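Local coordinates for protein acetate CoA-transferase subunit beta (Escherichia coli DH5[alpha], PDB 5DBN) that transfers coenzyme A from acetyl-CoA to acetoacetate and other short-chain fatty acids through a covalent enzyme-CoA intermediate, activating them for degradation, at residues B[8-13]-B[166-171]; B[43-46]-B[51-54]; B[140-145]-B[196-201]; B[181-186]-B[190-195]. All blocks are in the same frame, centred on the assembly; numbering follows the deposited sequence.

Interaction 1: B[8-13]-B[166-171]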
loop_
_atom_site.group_PDB
_atom_site.type_symbol
_atom_site.label_atom_id
_atom_site.label_comp_id
_atom_site.label_asym_id
_atom_site.label_seq_id
_atom_site.Cartn_x
_atom_site.Cartn_y
_atom_site.Cartn_z
ATOM N N ALA B 8 -32.840 2.430 -13.431
ATOM C CA ALA B 8 -31.548 2.147 -14.047
ATOM C C ALA B 8 -31.315 3.044 -15.255
ATOM O O ALA B 8 -30.215 3.559 -15.460
ATOM C CB ALA B 8 -31.465 0.687 -14.454
ATOM N N ARG B 9 -32.359 3.219 -16.055
ATOM C CA ARG B 9 -32.295 4.064 -17.238
ATOM C C ARG B 9 -31.959 5.507 -16.863
ATOM O O ARG B 9 -31.102 6.133 -17.485
ATOM C CB ARG B 9 -33.622 4.004 -17.996
ATOM C CG ARG B 9 -33.682 4.833 -19.268
ATOM C CD ARG B 9 -34.994 4.585 -20.000
ATOM N NE ARG B 9 -35.117 5.373 -21.223
ATOM C CZ ARG B 9 -36.132 5.272 -22.079
ATOM N NH1 ARG B 9 -37.119 4.415 -21.849
ATOM N NH2 ARG B 9 -36.163 6.028 -23.169
ATOM N N ARG B 10 -32.633 6.032 -15.844
ATOM C CA ARG B 10 -32.378 7.399 -15.399
ATOM C C ARG B 10 -30.962 7.571 -14.843
ATOM O O ARG B 10 -30.291 8.558 -15.145
ATOM C CB ARG B 10 -33.411 7.826 -14.349
ATOM C CG ARG B 10 -33.173 9.223 -13.772
ATOM C CD ARG B 10 -33.125 10.295 -14.857
ATOM N NE ARG B 10 -32.670 11.585 -14.344
ATOM C CZ ARG B 10 -31.393 11.953 -14.259
ATOM N NH1 ARG B 10 -30.423 11.130 -14.637
ATOM N NH2 ARG B 10 -31.080 13.149 -13.783
ATOM N N VAL B 11 -30.513 6.620 -14.030
ATOM C CA VAL B 11 -29.165 6.669 -13.474
ATOM C C VAL B 11 -28.120 6.631 -14.587
ATOM O O VAL B 11 -27.104 7.327 -14.522
ATOM C CB VAL B 11 -28.915 5.507 -12.484
ATOM C CG1 VAL B 11 -27.449 5.450 -12.064
ATOM C CG2 VAL B 11 -29.803 5.648 -11.256
ATOM N N ALA B 12 -28.372 5.815 -15.605
ATOM C CA ALA B 12 -27.460 5.697 -16.737
ATOM C C ALA B 12 -27.255 7.042 -17.427
ATOM O O ALA B 12 -26.159 7.349 -17.895
ATOM C CB ALA B 12 -27.983 4.669 -17.729
ATOM N N GLN B 13 -28.317 7.838 -17.489
ATOM C CA GLN B 13 -28.254 9.160 -18.107
ATOM C C GLN B 13 -27.461 10.157 -17.259
ATOM O O GLN B 13 -27.083 11.224 -17.742
ATOM C CB GLN B 13 -29.668 9.692 -18.361
ATOM C CG GLN B 13 -30.410 8.951 -19.467
ATOM C CD GLN B 13 -31.854 9.396 -19.619
ATOM O OE1 GLN B 13 -32.387 10.120 -18.778
ATOM N NE2 GLN B 13 -32.495 8.962 -20.698
ATOM N N MET B 166 -27.232 11.730 -4.672
ATOM C CA MET B 166 -28.366 11.590 -5.576
ATOM C C MET B 166 -29.184 10.349 -5.236
ATOM O O MET B 166 -28.634 9.258 -5.078
ATOM C CB MET B 166 -27.873 11.521 -7.024
ATOM C CG MET B 166 -28.973 11.533 -8.075
ATOM S SD MET B 166 -28.299 11.408 -9.745
ATOM C CE MET B 166 -29.775 11.607 -10.740
ATOM N N LEU B 167 -30.497 10.531 -5.110
ATOM C CA LEU B 167 -31.415 9.425 -4.865
ATOM C C LEU B 167 -32.399 9.312 -6.024
ATOM O O LEU B 167 -33.131 10.257 -6.320
ATOM C CB LEU B 167 -32.162 9.624 -3.546
ATOM C CG LEU B 167 -33.262 8.606 -3.241
ATOM C CD1 LEU B 167 -32.685 7.199 -3.172
ATOM C CD2 LEU B 167 -33.975 8.957 -1.949
ATOM N N VAL B 168 -32.405 8.152 -6.675
ATOM C CA VAL B 168 -33.248 7.919 -7.842
ATOM C C VAL B 168 -34.238 6.783 -7.595
ATOM O O VAL B 168 -33.845 5.639 -7.358
ATOM C CB VAL B 168 -32.400 7.584 -9.086
ATOM C CG1 VAL B 168 -33.282 7.448 -10.322
ATOM C CG2 VAL B 168 -31.343 8.652 -9.311
ATOM N N THR B 169 -35.524 7.119 -7.649
ATOM C CA THR B 169 -36.594 6.135 -7.533
ATOM C C THR B 169 -37.429 6.137 -8.803
ATOM O O THR B 169 -37.216 6.955 -9.696
ATOM C CB THR B 169 -37.507 6.405 -6.319
ATOM O OG1 THR B 169 -38.359 7.523 -6.596
ATOM C CG2 THR B 169 -36.682 6.695 -5.072
ATOM N N GLU B 170 -38.382 5.216 -8.883
ATOM C CA GLU B 170 -39.251 5.143 -10.048
ATOM C C GLU B 170 -40.301 6.249 -10.002
ATOM O O GLU B 170 -41.082 6.405 -10.941
ATOM C CB GLU B 170 -39.921 3.762 -10.145
ATOM C CG GLU B 170 -41.098 3.503 -9.196
ATOM C CD GLU B 170 -40.678 3.294 -7.751
ATOM O OE1 GLU B 170 -39.471 3.403 -7.450
ATOM O OE2 GLU B 170 -41.561 3.003 -6.916
ATOM N N LEU B 171 -40.312 7.020 -8.916
ATOM C CA LEU B 171 -41.278 8.100 -8.761
ATOM C C LEU B 171 -40.633 9.482 -8.890
ATOM O O LEU B 171 -41.272 10.428 -9.354
ATOM C CB LEU B 171 -41.967 7.993 -7.397
ATOM C CG LEU B 171 -43.056 6.927 -7.212
ATOM C CD1 LEU B 171 -43.631 7.000 -5.805
ATOM C CD2 LEU B 171 -44.161 7.003 -8.253
#

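Interaction 2: B[43-46]-B[51-54]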
loop_
_atom_site.group_PDB
_atom_site.type_symbol
_atom_site.label_atom_id
_atom_site.label_comp_id
_atom_site.label_asym_id
_atom_site.label_seq_id
_atom_site.Cartn_x
_atom_site.Cartn_y
_atom_site.Cartn_z
ATOM N N LEU B 43 -15.865 0.143 -15.793
ATOM C CA LEU B 43 -16.412 -0.438 -14.574
ATOM C C LEU B 43 -15.317 -1.025 -13.691
ATOM O O LEU B 43 -14.458 -1.777 -14.157
ATOM C CB LEU B 43 -17.447 -1.512 -14.916
ATOM C CG LEU B 43 -18.731 -0.993 -15.562
ATOM C CD1 LEU B 43 -19.594 -2.158 -16.013
ATOM C CD2 LEU B 43 -19.505 -0.119 -14.592
ATOM N N GLN B 44 -15.371 -0.674 -12.411
ATOM C CA GLN B 44 -14.415 -1.150 -11.420
ATOM C C GLN B 44 -15.060 -2.246 -10.580
ATOM O O GLN B 44 -16.202 -2.109 -10.140
ATOM C CB GLN B 44 -13.947 0.013 -10.534
ATOM C CG GLN B 44 -12.698 -0.272 -9.702
ATOM C CD GLN B 44 -13.001 -0.867 -8.336
ATOM O OE1 GLN B 44 -14.152 -1.157 -8.004
ATOM N NE2 GLN B 44 -11.960 -1.048 -7.532
ATOM N N SER B 45 -14.324 -3.333 -10.367
ATOM C CA SER B 45 -14.807 -4.453 -9.566
ATOM C C SER B 45 -14.009 -4.521 -8.265
ATOM O O SER B 45 -12.777 -4.551 -8.288
ATOM C CB SER B 45 -14.695 -5.762 -10.352
ATOM O OG SER B 45 -15.553 -6.760 -9.823
ATOM N N GLU B 46 -14.720 -4.526 -7.139
ATOM C CA GLU B 46 -14.098 -4.445 -5.814
ATOM C C GLU B 46 -13.038 -5.518 -5.590
ATOM O O GLU B 46 -12.015 -5.267 -4.952
ATOM C CB GLU B 46 -15.160 -4.560 -4.715
ATOM C CG GLU B 46 -16.223 -3.481 -4.744
ATOM C CD GLU B 46 -17.438 -3.875 -5.560
ATOM O OE1 GLU B 46 -17.314 -3.984 -6.800
ATOM O OE2 GLU B 46 -18.514 -4.084 -4.959
ATOM N N GLY B 51 -12.180 -2.388 -15.828
ATOM C CA GLY B 51 -12.561 -2.817 -17.159
ATOM C C GLY B 51 -13.495 -4.011 -17.119
ATOM O O GLY B 51 -13.421 -4.895 -17.975
ATOM N N LEU B 52 -14.384 -4.032 -16.129
ATOM C CA LEU B 52 -15.357 -5.112 -15.987
ATOM C C LEU B 52 -16.328 -5.115 -17.158
ATOM O O LEU B 52 -16.711 -4.059 -17.663
ATOM C CB LEU B 52 -16.127 -4.977 -14.673
ATOM C CG LEU B 52 -17.255 -5.983 -14.428
ATOM C CD1 LEU B 52 -16.718 -7.398 -14.322
ATOM C CD2 LEU B 52 -18.034 -5.614 -13.182
ATOM N N GLY B 53 -16.729 -6.307 -17.584
ATOM C CA GLY B 53 -17.661 -6.445 -18.685
ATOM C C GLY B 53 -18.424 -7.752 -18.629
ATOM O O GLY B 53 -18.223 -8.552 -17.717
ATOM N N PRO B 54 -19.309 -7.977 -19.612
ATOM C CA PRO B 54 -20.091 -9.214 -19.674
ATOM C C PRO B 54 -19.221 -10.435 -19.932
ATOM O O PRO B 54 -18.083 -10.298 -20.380
ATOM C CB PRO B 54 -21.044 -8.978 -20.855
ATOM C CG PRO B 54 -21.013 -7.513 -21.109
ATOM C CD PRO B 54 -19.657 -7.052 -20.702
HETATM O O HOH W 1 -15.465 -1.684 -17.872
#

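Interaction 3: B[140-145]-B[196-201]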
loop_
_atom_site.group_PDB
_atom_site.type_symbol
_atom_site.label_atom_id
_atom_site.label_comp_id
_atom_site.label_asym_id
_atom_site.label_seq_id
_atom_site.Cartn_x
_atom_site.Cartn_y
_atom_site.Cartn_z
ATOM N N GLU B 140 -36.251 1.510 -5.021
ATOM C CA GLU B 140 -37.696 1.675 -5.133
ATOM C C GLU B 140 -38.128 2.663 -4.058
ATOM O O GLU B 140 -37.486 2.758 -3.014
ATOM C CB GLU B 140 -38.432 0.340 -4.997
ATOM C CG GLU B 140 -38.141 -0.638 -6.128
ATOM C CD GLU B 140 -38.899 -1.947 -5.987
ATOM O OE1 GLU B 140 -39.727 -2.065 -5.057
ATOM O OE2 GLU B 140 -38.672 -2.857 -6.814
ATOM N N HIS B 141 -39.198 3.409 -4.304
ATOM C CA HIS B 141 -39.589 4.459 -3.373
ATOM C C HIS B 141 -40.031 3.876 -2.028
ATOM O O HIS B 141 -39.625 4.363 -0.972
ATOM C CB HIS B 141 -40.704 5.320 -3.962
ATOM C CG HIS B 141 -40.747 6.705 -3.396
ATOM N ND1 HIS B 141 -40.147 7.780 -4.014
ATOM C CD2 HIS B 141 -41.297 7.186 -2.256
ATOM C CE1 HIS B 141 -40.339 8.866 -3.289
ATOM N NE2 HIS B 141 -41.032 8.534 -2.214
ATOM N N CYS B 142 -40.863 2.839 -2.079
ATOM C CA CYS B 142 -41.384 2.199 -0.872
ATOM C C CYS B 142 -41.019 0.717 -0.836
ATOM O O CYS B 142 -40.747 0.109 -1.872
ATOM C CB CYS B 142 -42.901 2.365 -0.792
ATOM S SG CYS B 142 -43.448 4.082 -0.725
ATOM N N ALA B 143 -41.028 0.138 0.360
ATOM C CA ALA B 143 -40.725 -1.280 0.525
ATOM C C ALA B 143 -41.896 -2.133 0.057
ATOM O O ALA B 143 -42.956 -1.610 -0.285
ATOM C CB ALA B 143 -40.394 -1.584 1.974
ATOM N N LYS B 144 -41.701 -3.447 0.045
ATOM C CA LYS B 144 -42.726 -4.360 -0.449
ATOM C C LYS B 144 -43.915 -4.462 0.501
ATOM O O LYS B 144 -45.006 -4.855 0.089
ATOM C CB LYS B 144 -42.129 -5.751 -0.686
ATOM C CG LYS B 144 -41.012 -5.778 -1.721
ATOM C CD LYS B 144 -41.483 -5.257 -3.075
ATOM C CE LYS B 144 -40.399 -5.384 -4.132
ATOM N NZ LYS B 144 -40.820 -4.800 -5.434
ATOM N N ASP B 145 -43.709 -4.103 1.766
ATOM C CA ASP B 145 -44.795 -4.108 2.742
ATOM C C ASP B 145 -45.561 -2.785 2.742
ATOM O O ASP B 145 -46.597 -2.664 3.394
ATOM C CB ASP B 145 -44.263 -4.415 4.151
ATOM C CG ASP B 145 -43.218 -3.418 4.627
ATOM O OD1 ASP B 145 -43.061 -2.346 4.003
ATOM O OD2 ASP B 145 -42.555 -3.708 5.645
ATOM N N ARG B 196 -44.883 13.373 -2.023
ATOM C CA ARG B 196 -44.942 13.903 -0.666
ATOM C C ARG B 196 -45.580 12.876 0.268
ATOM O O ARG B 196 -45.080 12.620 1.362
ATOM C CB ARG B 196 -45.737 15.211 -0.635
ATOM C CG ARG B 196 -45.455 16.073 0.577
ATOM C CD ARG B 196 -44.422 17.145 0.270
ATOM N NE ARG B 196 -44.987 18.230 -0.530
ATOM C CZ ARG B 196 -44.334 19.342 -0.851
ATOM N NH1 ARG B 196 -43.083 19.527 -0.445
ATOM N NH2 ARG B 196 -44.936 20.274 -1.581
ATOM N N ALA B 197 -46.685 12.290 -0.181
ATOM C CA ALA B 197 -47.409 11.287 0.593
ATOM C C ALA B 197 -46.558 10.037 0.825
ATOM O O ALA B 197 -46.628 9.416 1.885
ATOM C CB ALA B 197 -48.706 10.917 -0.110
ATOM N N LYS B 198 -45.765 9.669 -0.175
ATOM C CA LYS B 198 -44.960 8.452 -0.111
ATOM C C LYS B 198 -43.561 8.704 0.459
ATOM O O LYS B 198 -42.721 7.805 0.468
ATOM C CB LYS B 198 -44.843 7.843 -1.511
ATOM C CG LYS B 198 -46.124 7.208 -2.034
ATOM C CD LYS B 198 -45.924 6.642 -3.434
ATOM C CE LYS B 198 -47.048 5.701 -3.834
ATOM N NZ LYS B 198 -47.007 5.351 -5.282
ATOM N N THR B 199 -43.328 9.919 0.952
ATOM C CA THR B 199 -42.026 10.315 1.492
ATOM C C THR B 199 -42.139 10.978 2.865
ATOM O O THR B 199 -42.874 11.954 3.029
ATOM C CB THR B 199 -41.298 11.283 0.531
ATOM O OG1 THR B 199 -41.214 10.696 -0.773
ATOM C CG2 THR B 199 -39.893 11.604 1.034
ATOM N N GLU B 200 -41.411 10.449 3.846
ATOM C CA GLU B 200 -41.410 11.019 5.194
ATOM C C GLU B 200 -40.326 12.080 5.346
ATOM O O GLU B 200 -40.398 12.926 6.238
ATOM C CB GLU B 200 -41.196 9.938 6.255
ATOM C CG GLU B 200 -42.393 9.046 6.510
ATOM C CD GLU B 200 -42.171 8.095 7.673
ATOM O OE1 GLU B 200 -41.218 8.312 8.454
ATOM O OE2 GLU B 200 -42.950 7.128 7.802
ATOM N N ALA B 201 -39.319 12.027 4.481
ATOM C CA ALA B 201 -38.232 12.997 4.514
ATOM C C ALA B 201 -38.734 14.398 4.182
ATOM O O ALA B 201 -39.611 14.570 3.335
ATOM C CB ALA B 201 -37.137 12.590 3.546
HETATM O O HOH W 2 -40.357 6.268 1.086
#

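Interaction 4: B[181-186]-B[190-195]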
loop_
_atom_site.group_PDB
_atom_site.type_symbol
_atom_site.label_atom_id
_atom_site.label_comp_id
_atom_site.label_asym_id
_atom_site.label_seq_id
_atom_site.Cartn_x
_atom_site.Cartn_y
_atom_site.Cartn_z
ATOM N N MET B 181 -31.954 18.705 1.182
ATOM C CA MET B 181 -32.500 17.737 0.244
ATOM C C MET B 181 -33.455 18.416 -0.729
ATOM O O MET B 181 -34.372 19.127 -0.315
ATOM C CB MET B 181 -33.214 16.618 1.007
ATOM C CG MET B 181 -33.709 15.474 0.147
ATOM S SD MET B 181 -34.583 14.250 1.138
ATOM C CE MET B 181 -34.803 12.944 -0.066
ATOM N N TRP B 182 -33.231 18.194 -2.020
ATOM C CA TRP B 182 -34.023 18.830 -3.067
ATOM C C TRP B 182 -34.702 17.810 -3.970
ATOM O O TRP B 182 -34.058 16.894 -4.480
ATOM C CB TRP B 182 -33.139 19.755 -3.910
ATOM C CG TRP B 182 -32.765 21.015 -3.209
ATOM C CD1 TRP B 182 -31.667 21.227 -2.429
ATOM C CD2 TRP B 182 -33.492 22.248 -3.222
ATOM N NE1 TRP B 182 -31.668 22.515 -1.953
ATOM C CE2 TRP B 182 -32.778 23.164 -2.427
ATOM C CE3 TRP B 182 -34.680 22.666 -3.831
ATOM C CZ2 TRP B 182 -33.211 24.471 -2.223
ATOM C CZ3 TRP B 182 -35.108 23.963 -3.627
ATOM C CH2 TRP B 182 -34.377 24.852 -2.831
ATOM N N LEU B 183 -36.006 17.977 -4.160
ATOM C CA LEU B 183 -36.734 17.219 -5.167
ATOM C C LEU B 183 -36.519 17.901 -6.514
ATOM O O LEU B 183 -37.050 18.984 -6.760
ATOM C CB LEU B 183 -38.224 17.140 -4.829
ATOM C CG LEU B 183 -39.133 16.532 -5.901
ATOM C CD1 LEU B 183 -38.748 15.089 -6.187
ATOM C CD2 LEU B 183 -40.591 16.622 -5.481
ATOM N N THR B 184 -35.730 17.269 -7.377
ATOM C CA THR B 184 -35.317 17.890 -8.632
ATOM C C THR B 184 -36.085 17.367 -9.849
ATOM O O THR B 184 -36.230 18.083 -10.840
ATOM C CB THR B 184 -33.807 17.689 -8.863
ATOM O OG1 THR B 184 -33.488 16.293 -8.787
ATOM C CG2 THR B 184 -33.004 18.444 -7.808
ATOM N N GLU B 185 -36.558 16.125 -9.784
ATOM C CA GLU B 185 -37.390 15.570 -10.855
ATOM C C GLU B 185 -38.532 14.708 -10.325
ATOM O O GLU B 185 -38.409 14.059 -9.285
ATOM C CB GLU B 185 -36.546 14.739 -11.824
ATOM C CG GLU B 185 -35.291 15.434 -12.315
ATOM C CD GLU B 185 -34.428 14.537 -13.182
ATOM O OE1 GLU B 185 -34.989 13.680 -13.899
ATOM O OE2 GLU B 185 -33.190 14.694 -13.154
ATOM N N ILE B 186 -39.638 14.717 -11.061
ATOM C CA ILE B 186 -40.773 13.838 -10.802
ATOM C C ILE B 186 -41.023 12.984 -12.040
ATOM O O ILE B 186 -40.958 13.479 -13.165
ATOM C CB ILE B 186 -42.042 14.637 -10.443
ATOM C CG1 ILE B 186 -41.775 15.508 -9.210
ATOM C CG2 ILE B 186 -43.221 13.692 -10.209
ATOM C CD1 ILE B 186 -42.969 16.316 -8.726
ATOM N N CYS B 190 -46.790 10.742 -12.478
ATOM C CA CYS B 190 -46.769 10.984 -11.039
ATOM C C CYS B 190 -46.841 12.484 -10.769
ATOM O O CYS B 190 -46.541 13.292 -11.648
ATOM C CB CYS B 190 -45.504 10.386 -10.417
ATOM S SG CYS B 190 -45.491 10.346 -8.609
ATOM N N ASP B 191 -47.261 12.847 -9.559
ATOM C CA ASP B 191 -47.365 14.249 -9.158
ATOM C C ASP B 191 -46.664 14.493 -7.824
ATOM O O ASP B 191 -46.269 13.554 -7.135
ATOM C CB ASP B 191 -48.831 14.679 -9.070
ATOM C CG ASP B 191 -49.689 13.681 -8.324
ATOM O OD1 ASP B 191 -49.602 13.639 -7.078
ATOM O OD2 ASP B 191 -50.457 12.946 -8.981
ATOM N N LEU B 192 -46.515 15.764 -7.469
ATOM C CA LEU B 192 -45.811 16.152 -6.251
ATOM C C LEU B 192 -46.485 15.636 -4.982
ATOM O O LEU B 192 -45.809 15.291 -4.014
ATOM C CB LEU B 192 -45.700 17.676 -6.177
ATOM C CG LEU B 192 -45.045 18.245 -4.915
ATOM C CD1 LEU B 192 -43.636 17.699 -4.729
ATOM C CD2 LEU B 192 -45.033 19.762 -4.964
ATOM N N ALA B 193 -47.812 15.598 -4.982
ATOM C CA ALA B 193 -48.560 15.185 -3.798
ATOM C C ALA B 193 -48.356 13.708 -3.476
ATOM O O ALA B 193 -48.284 13.329 -2.307
ATOM C CB ALA B 193 -50.036 15.480 -3.983
ATOM N N THR B 194 -48.267 12.877 -4.511
ATOM C CA THR B 194 -48.043 11.449 -4.322
ATOM C C THR B 194 -46.658 11.202 -3.728
ATOM O O THR B 194 -46.501 10.392 -2.814
ATOM C CB THR B 194 -48.173 10.669 -5.642
ATOM O OG1 THR B 194 -49.415 10.999 -6.276
ATOM C CG2 THR B 194 -48.120 9.168 -5.386
ATOM N N VAL B 195 -45.660 11.902 -4.260
ATOM C CA VAL B 195 -44.292 11.796 -3.764
ATOM C C VAL B 195 -44.235 12.250 -2.310
ATOM O O VAL B 195 -43.620 11.593 -1.470
ATOM C CB VAL B 195 -43.307 12.635 -4.614
ATOM C CG1 VAL B 195 -41.899 12.587 -4.024
ATOM C CG2 VAL B 195 -43.294 12.147 -6.053
#

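Interaction 1: B[8-13]-B[166-171]
R10 is the first residue of the segment 8-13 to touch the strand 166-168, and it does so with two chemically different parts. Its chain leaves with CG anti to the backbone N (chi1 177°) and then bends at chi2, so that the aliphatic start lies against V168 while the guanidinium is carried over to M166. The CG of R10 meets CG1 of V168 at 3.9 Å, the two side chains crossing at about a right angle. Further out, the extended chain of M166 brings its CE methyl over one face of the guanidinium, offset toward the rim, with CE 3.7 Å from NH2 of R10. The same NH2 is bound by E185 on the strand 180-186 and by E14, both in salt bridges. The next residue, V11, presents CG2 to V168, lying 3.9 Å from CG2 of V168 and in touch with CB as well. V168 therefore rests beneath two successive helix residues, and I7 of the same helix also touches it. The helix 8-12 passes the strand at an axis distance of 9.6 Å, their N-to-C directions 148° apart: a helix laid on one face of the mixed sheet, with 166-168 held between the strands 135-138 and 172-177. The chemistry thus divides the work. Valine methyls and an arginine stem make an apolar seam, whereas the methionine methyl shields the guanidinium on one face and leaves NH2 to the carboxylates of E185 and E14, which probably offset the charge of R10 and of R175, whose guanidinium lies close by.

Interaction 2: B[43-46]-B[51-54]
L43 and L52 meet across the elbow that carries the Ser-Glu-Asn-Gly signature of the 3-oxoacid CoA-transferase family. The segment 43-46 ends at E46, the predicted active-site residue, consistent with the glutamate that forms the CoA thioester in this family. After it the chain returns as the strand 51-53, whose direction is 92° from that of 43-45, so the two are no ordinary paired strands. One carbonyl takes both direct backbone bonds of the junction. L43 O accepts from N of G51 at 2.9 Å and from N of L52 at 3.0 Å, the two donors reaching it from opposite faces of its plane; the second bond is nearly straight (178°), the first more bent. G51 has a positive phi (96°), where a side chain would collide with the preceding carbonyl O, so glycine suits the position. Beside this pair of bonds the leucines pack through their stems, CB of L43 lying 3.7 Å from CB of L52. S45 reaches past the CD2 of L52 and hydrogen-bonds N47 just beyond E46, while N22 binds OE1 of E46. Finally, one water joins the segments, accepting from N of L43 at 2.8 Å and donating to O of L52 at 2.7 Å.

Interaction 3: B[140-145]-B[196-201]
The first torsion of H141 sets CG anti to its backbone N (chi1 -155°) and carries the imidazole across to T199, whose own chi1 of -54° turns OG1 to the side of its backbone N, where the ring edge arrives. NE2 of H141 then donates to OG1 of T199 at 2.6 Å. The acceptor lies almost exactly in the ring plane, though the N-H points somewhat aside (149°). The O of K198 also lies at the ring edge, in its plane, 3.1 Å from CD2 of H141, and CB of K198 packs on that carbon as well. C142 adds a looser touch, with SG 4.1 Å from CB of K198, while the rest of the lysine chain runs extended away from the contact. A water closes a second bridge, donating to O of H141 and to O of K198, 2.9 Å from each. The histidine is gripped on both nitrogens, since ND1 is hydrogen-bonded to T169 OG1, which fixes its rotation; T199 OG1 is bound in turn to the carbonyl of V195 in the helix. A leucine in place of H141 would probably cost T199 and T169 the imidazole that links them, leaving the loop held to the helix end mainly by the water bridge and the touch of C142. K198 is the first residue to leave helical geometry, so the ring meets the chain just where helix 192-197 ends. The arrangement is that of a loop after a sheet strand, 135-138, tied by a bridging histidine to the helix exit of the beta-alpha-beta unit 180-186, 192-197 and 204-205.

Interaction 4: B[181-186]-B[190-195]
From I186 at the end of its strand the chain turns back within a few residues, and CA of C190 lies 6.6 Å from CA of I186 as the backbone swings into the helix. I186 carries most of the packing, and its two branches divide the partners. Its chi1 of -58° sets CG1 beside the backbone N and leaves CG2 anti to it, and the CG2 methyl faces CB of C190 at 4.0 Å and, more loosely, CG2 of V195 at 4.4 Å. The other branch extends so that CD1 lies 4.0 Å from CB of L192. An alanine at I186 would probably open a gap between strand and helix, leaving L192 and V195 without the branches that now fill it. Next to I186, CD2 of L183 meets CD1 of L192, the two leucines crossing obliquely. L183 and I186 face the helix together although three residues apart, because T184 and E185 both oppose V173 in a classic beta bulge. At the helix start D191 is the N-cap: its OD1 accepts from N of T194 at 3.0 Å, nearly along the C-O axis, and from OG1 of T194 at 2.8 Å, from above the carboxylate plane. The contact thus joins strand and helix of the beta-alpha-beta unit 180-186, 192-197 and 204-205; V205 of its last strand touches both L183 and L192, and on the other flank the strand 172-177 brings F174 against L183.

Three of the four contacts form one connected group around the half of the sheet holding strands 166-168 and 180-186; interaction 2 stands apart. Interactions 1, 3 and 4 have centres 12 to 15 Å apart and touch in every pair: helix 192-197 serves both 3 and 4, residues 169-171 join 1 to both of the others, and a salt bridge also links 1 to 4. Interaction 2 lies about 20 Å, centre to centre, from interaction 1 and 32 to 33 Å from the others, at strand 42-45, outermost in this chain. Along the chain, 2 is nested within the loop closed by 1, 4 within that of 3, and 1 crosses 3. Local and sequence-distant contacts thus combine into one packed region, remote from the predicted active-site residue.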